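Local coordinates for protein putative type 11 methyltransferase (Sulfolobus solfataricus, PDB 3I9F) that probably transfers methyl groups from S-adenosylmethionine to a substrate not yet identified, and can bind zinc ions, at residues Phe30-Leu35 / Leu42-Ile47. Numbering follows the deposited sequence.
Sequences FYCKYL and LYCIDI
Cys32, on the helix, and Cys44, on the strand, meet through their sulfur atoms, SG to SG at 3.2 Å, a separation too long for a disulfide bond yet shorter than an ordinary sulfur-sulfur contact, so the two sulfurs are in close apolar contact as modelled. In Cys44 the sulfur lies beside the backbone N (chi1 -71°) and reaches out to the helix.

The second part of the contact is aliphatic. Leu42, two residues earlier on the strand and hence on the same face as Cys44, turns CG anti to its own nitrogen (chi1 -178°), and its CD2 methyl comes up against the helix. There it touches CB of Leu35 at 4.0 Å and the carbonyl O of Cys32 at 3.9 Å, one methyl bridging positions three residues apart. Leu35 also packs on Leu80 and Phe14, continuing the apolar layer toward strand 76-82 and helix 10-14.

Just past the strand's end, Asp46 OD1 accepts a hydrogen bond from Gly27 N, which ties that end to the loop leading from strand 19-24 toward the helix. All four touching side chains are buried, and they illustrate how a short helix is seated on a parallel sheet: strand 19-24, helix 32-36 and strand 39-45 form the beta-alpha-beta crossover of a Rossmann-like methyltransferase domain.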
ATOM      1  N   PHE B  30       6.271 -18.033   1.132  1.00 61.32           N
ATOM      2  CA  PHE B  30       7.460 -18.748   1.472  1.00 60.44           C
ATOM      3  C   PHE B  30       8.644 -17.820   1.586  1.00 60.00           C
ATOM      4  O   PHE B  30       9.387 -17.883   2.543  1.00 60.64           O
ATOM      5  CB  PHE B  30       7.720 -19.822   0.418  1.00 60.02           C
ATOM      6  CG  PHE B  30       8.921 -20.630   0.688  1.00 59.83           C
ATOM      7  CD1 PHE B  30       8.935 -21.577   1.718  1.00 61.89           C
ATOM      8  CD2 PHE B  30      10.060 -20.440  -0.042  1.00 60.24           C
ATOM      9  CE1 PHE B  30      10.079 -22.326   1.988  1.00 60.16           C
ATOM     10  CE2 PHE B  30      11.196 -21.187   0.214  1.00 60.57           C
ATOM     11  CZ  PHE B  30      11.207 -22.134   1.232  1.00 59.16           C
ATOM     12  N   TYR B  31       8.807 -16.934   0.628  1.00 59.81           N
ATOM     13  CA  TYR B  31      10.030 -16.140   0.560  1.00 59.49           C
ATOM     14  C   TYR B  31      10.082 -14.948   1.518  1.00 60.14           C
ATOM     15  O   TYR B  31      11.159 -14.358   1.720  1.00 59.95           O
ATOM     16  CB  TYR B  31      10.257 -15.657  -0.874  1.00 58.88           C
ATOM     17  CG  TYR B  31      10.955 -16.679  -1.691  1.00 55.88           C
ATOM     18  CD1 TYR B  31      12.325 -16.706  -1.757  1.00 52.15           C
ATOM     19  CD2 TYR B  31      10.244 -17.633  -2.380  1.00 53.49           C
ATOM     20  CE1 TYR B  31      12.967 -17.643  -2.488  1.00 52.44           C
ATOM     21  CE2 TYR B  31      10.882 -18.581  -3.117  1.00 53.03           C
ATOM     22  CZ  TYR B  31      12.250 -18.583  -3.170  1.00 53.06           C
ATOM     23  OH  TYR B  31      12.903 -19.543  -3.911  1.00 52.81           O
ATOM     24  N   CYS B  32       8.941 -14.592   2.092  1.00 60.68           N
ATOM     25  CA  CYS B  32       8.846 -13.402   2.931  1.00 62.03           C
ATOM     26  C   CYS B  32       9.820 -13.326   4.118  1.00 61.77           C
ATOM     27  O   CYS B  32      10.450 -12.291   4.314  1.00 61.54           O
ATOM     28  CB  CYS B  32       7.402 -13.216   3.391  1.00 62.22           C
ATOM     29  SG  CYS B  32       6.402 -12.484   2.052  1.00 68.28           S
ATOM     30  N   LYS B  33       9.983 -14.408   4.886  1.00 61.87           N
ATOM     31  CA  LYS B  33      10.894 -14.358   6.036  1.00 61.65           C
ATOM     32  C   LYS B  33      12.320 -14.175   5.591  1.00 60.36           C
ATOM     33  O   LYS B  33      13.096 -13.482   6.242  1.00 60.19           O
ATOM     34  CB  LYS B  33      10.733 -15.573   6.959  1.00 62.84           C
ATOM     35  CG  LYS B  33      11.498 -16.866   6.606  1.00 65.41           C
ATOM     36  CD  LYS B  33      10.899 -18.062   7.414  1.00 68.67           C
ATOM     37  CE  LYS B  33      11.939 -19.120   7.778  1.00 70.90           C
ATOM     38  NZ  LYS B  33      13.167 -18.494   8.393  1.00 71.73           N
ATOM     39  N   TYR B  34      12.660 -14.735   4.445  1.00 59.08           N
ATOM     40  CA  TYR B  34      14.006 -14.558   3.940  1.00 58.14           C
ATOM     41  C   TYR B  34      14.199 -13.138   3.440  1.00 56.78           C
ATOM     42  O   TYR B  34      15.231 -12.548   3.681  1.00 57.55           O
ATOM     43  CB  TYR B  34      14.332 -15.610   2.887  1.00 58.59           C
ATOM     44  CG  TYR B  34      14.187 -17.029   3.422  1.00 59.51           C
ATOM     45  CD1 TYR B  34      15.255 -17.670   4.072  1.00 60.56           C
ATOM     46  CD2 TYR B  34      12.978 -17.717   3.321  1.00 60.03           C
ATOM     47  CE1 TYR B  34      15.121 -18.960   4.593  1.00 59.21           C
ATOM     48  CE2 TYR B  34      12.840 -19.002   3.844  1.00 60.60           C
ATOM     49  CZ  TYR B  34      13.918 -19.614   4.478  1.00 59.69           C
ATOM     50  OH  TYR B  34      13.781 -20.888   4.970  1.00 61.27           O
ATOM     51  N   LEU B  35      13.194 -12.556   2.801  1.00 55.65           N
ATOM     52  CA  LEU B  35      13.287 -11.164   2.299  1.00 54.53           C
ATOM     53  C   LEU B  35      13.210 -10.094   3.396  1.00 54.35           C
ATOM     54  O   LEU B  35      13.720  -8.987   3.238  1.00 53.47           O
ATOM     55  CB  LEU B  35      12.179 -10.881   1.262  1.00 53.84           C
ATOM     56  CG  LEU B  35      12.241 -11.722  -0.004  1.00 51.91           C
ATOM     57  CD1 LEU B  35      11.019 -11.491  -0.839  1.00 48.22           C
ATOM     58  CD2 LEU B  35      13.513 -11.416  -0.790  1.00 49.77           C
ATOM     59  N   LEU B  42       9.002  -3.974   2.397  1.00 43.32           N
ATOM     60  CA  LEU B  42       8.651  -5.200   1.707  1.00 42.30           C
ATOM     61  C   LEU B  42       7.205  -5.124   1.260  1.00 41.74           C
ATOM     62  O   LEU B  42       6.289  -4.986   2.097  1.00 41.04           O
ATOM     63  CB  LEU B  42       8.852  -6.428   2.597  1.00 41.49           C
ATOM     64  CG  LEU B  42       8.552  -7.790   1.976  1.00 40.85           C
ATOM     65  CD1 LEU B  42       9.143  -7.971   0.582  1.00 39.08           C
ATOM     66  CD2 LEU B  42       9.097  -8.866   2.906  1.00 41.17           C
ATOM     67  N   TYR B  43       7.018  -5.212  -0.059  1.00 40.76           N
ATOM     68  CA  TYR B  43       5.697  -5.310  -0.649  1.00 40.48           C
ATOM     69  C   TYR B  43       5.464  -6.750  -1.088  1.00 41.13           C
ATOM     70  O   TYR B  43       6.335  -7.353  -1.726  1.00 42.16           O
ATOM     71  CB  TYR B  43       5.603  -4.445  -1.887  1.00 39.94           C
ATOM     72  CG  TYR B  43       5.713  -2.963  -1.704  1.00 38.94           C
ATOM     73  CD1 TYR B  43       4.618  -2.219  -1.322  1.00 38.13           C
ATOM     74  CD2 TYR B  43       6.904  -2.283  -1.982  1.00 38.24           C
ATOM     75  CE1 TYR B  43       4.694  -0.845  -1.174  1.00 36.84           C
ATOM     76  CE2 TYR B  43       6.978  -0.911  -1.864  1.00 37.09           C
ATOM     77  CZ  TYR B  43       5.864  -0.195  -1.458  1.00 36.57           C
ATOM     78  OH  TYR B  43       5.912   1.178  -1.305  1.00 37.98           O
ATOM     79  N   CYS B  44       4.299  -7.287  -0.766  1.00 41.33           N
ATOM     80  CA  CYS B  44       3.829  -8.554  -1.291  1.00 42.49           C
ATOM     81  C   CYS B  44       2.610  -8.348  -2.181  1.00 41.28           C
ATOM     82  O   CYS B  44       1.573  -7.873  -1.718  1.00 40.45           O
ATOM     83  CB  CYS B  44       3.417  -9.445  -0.148  1.00 42.92           C
ATOM     84  SG  CYS B  44       4.819 -10.012   0.794  1.00 52.24           S
ATOM     85  N   ILE B  45       2.740  -8.732  -3.442  1.00 40.46           N
ATOM     86  CA  ILE B  45       1.652  -8.653  -4.412  1.00 40.12           C
ATOM     87  C   ILE B  45       1.085 -10.034  -4.772  1.00 40.02           C
ATOM     88  O   ILE B  45       1.809 -10.946  -5.135  1.00 39.35           O
ATOM     89  CB  ILE B  45       2.120  -7.994  -5.729  1.00 40.04           C
ATOM     90  CG1 ILE B  45       2.873  -6.699  -5.410  1.00 39.21           C
ATOM     91  CG2 ILE B  45       0.926  -7.800  -6.658  1.00 38.21           C
ATOM     92  CD1 ILE B  45       3.062  -5.760  -6.531  1.00 39.35           C
ATOM     93  N   ASP B  46      -0.217 -10.181  -4.675  1.00 40.36           N
ATOM     94  CA  ASP B  46      -0.862 -11.356  -5.215  1.00 41.24           C
ATOM     95  C   ASP B  46      -2.335 -11.081  -5.474  1.00 40.78           C
ATOM     96  O   ASP B  46      -3.023 -10.433  -4.691  1.00 39.77           O
ATOM     97  CB  ASP B  46      -0.668 -12.598  -4.309  1.00 41.77           C
ATOM     98  CG  ASP B  46      -0.743 -13.940  -5.099  1.00 45.55           C
ATOM     99  OD1 ASP B  46       0.196 -14.768  -4.967  1.00 47.44           O
ATOM    100  OD2 ASP B  46      -1.728 -14.162  -5.877  1.00 49.95           O
ATOM    101  N   ILE B  47      -2.789 -11.561  -6.619  1.00 41.37           N
ATOM    102  CA  ILE B  47      -4.188 -11.523  -6.981  1.00 41.65           C
ATOM    103  C   ILE B  47      -5.035 -12.366  -6.014  1.00 42.42           C
ATOM    104  O   ILE B  47      -6.155 -12.032  -5.731  1.00 42.97           O
ATOM    105  CB  ILE B  47      -4.386 -12.017  -8.415  1.00 41.51           C
ATOM    106  CG1 ILE B  47      -5.864 -11.888  -8.803  1.00 43.11           C
ATOM    107  CG2 ILE B  47      -3.909 -13.472  -8.558  1.00 38.56           C
ATOM    108  CD1 ILE B  47      -6.090 -11.731 -10.266  1.00 46.01           C
TER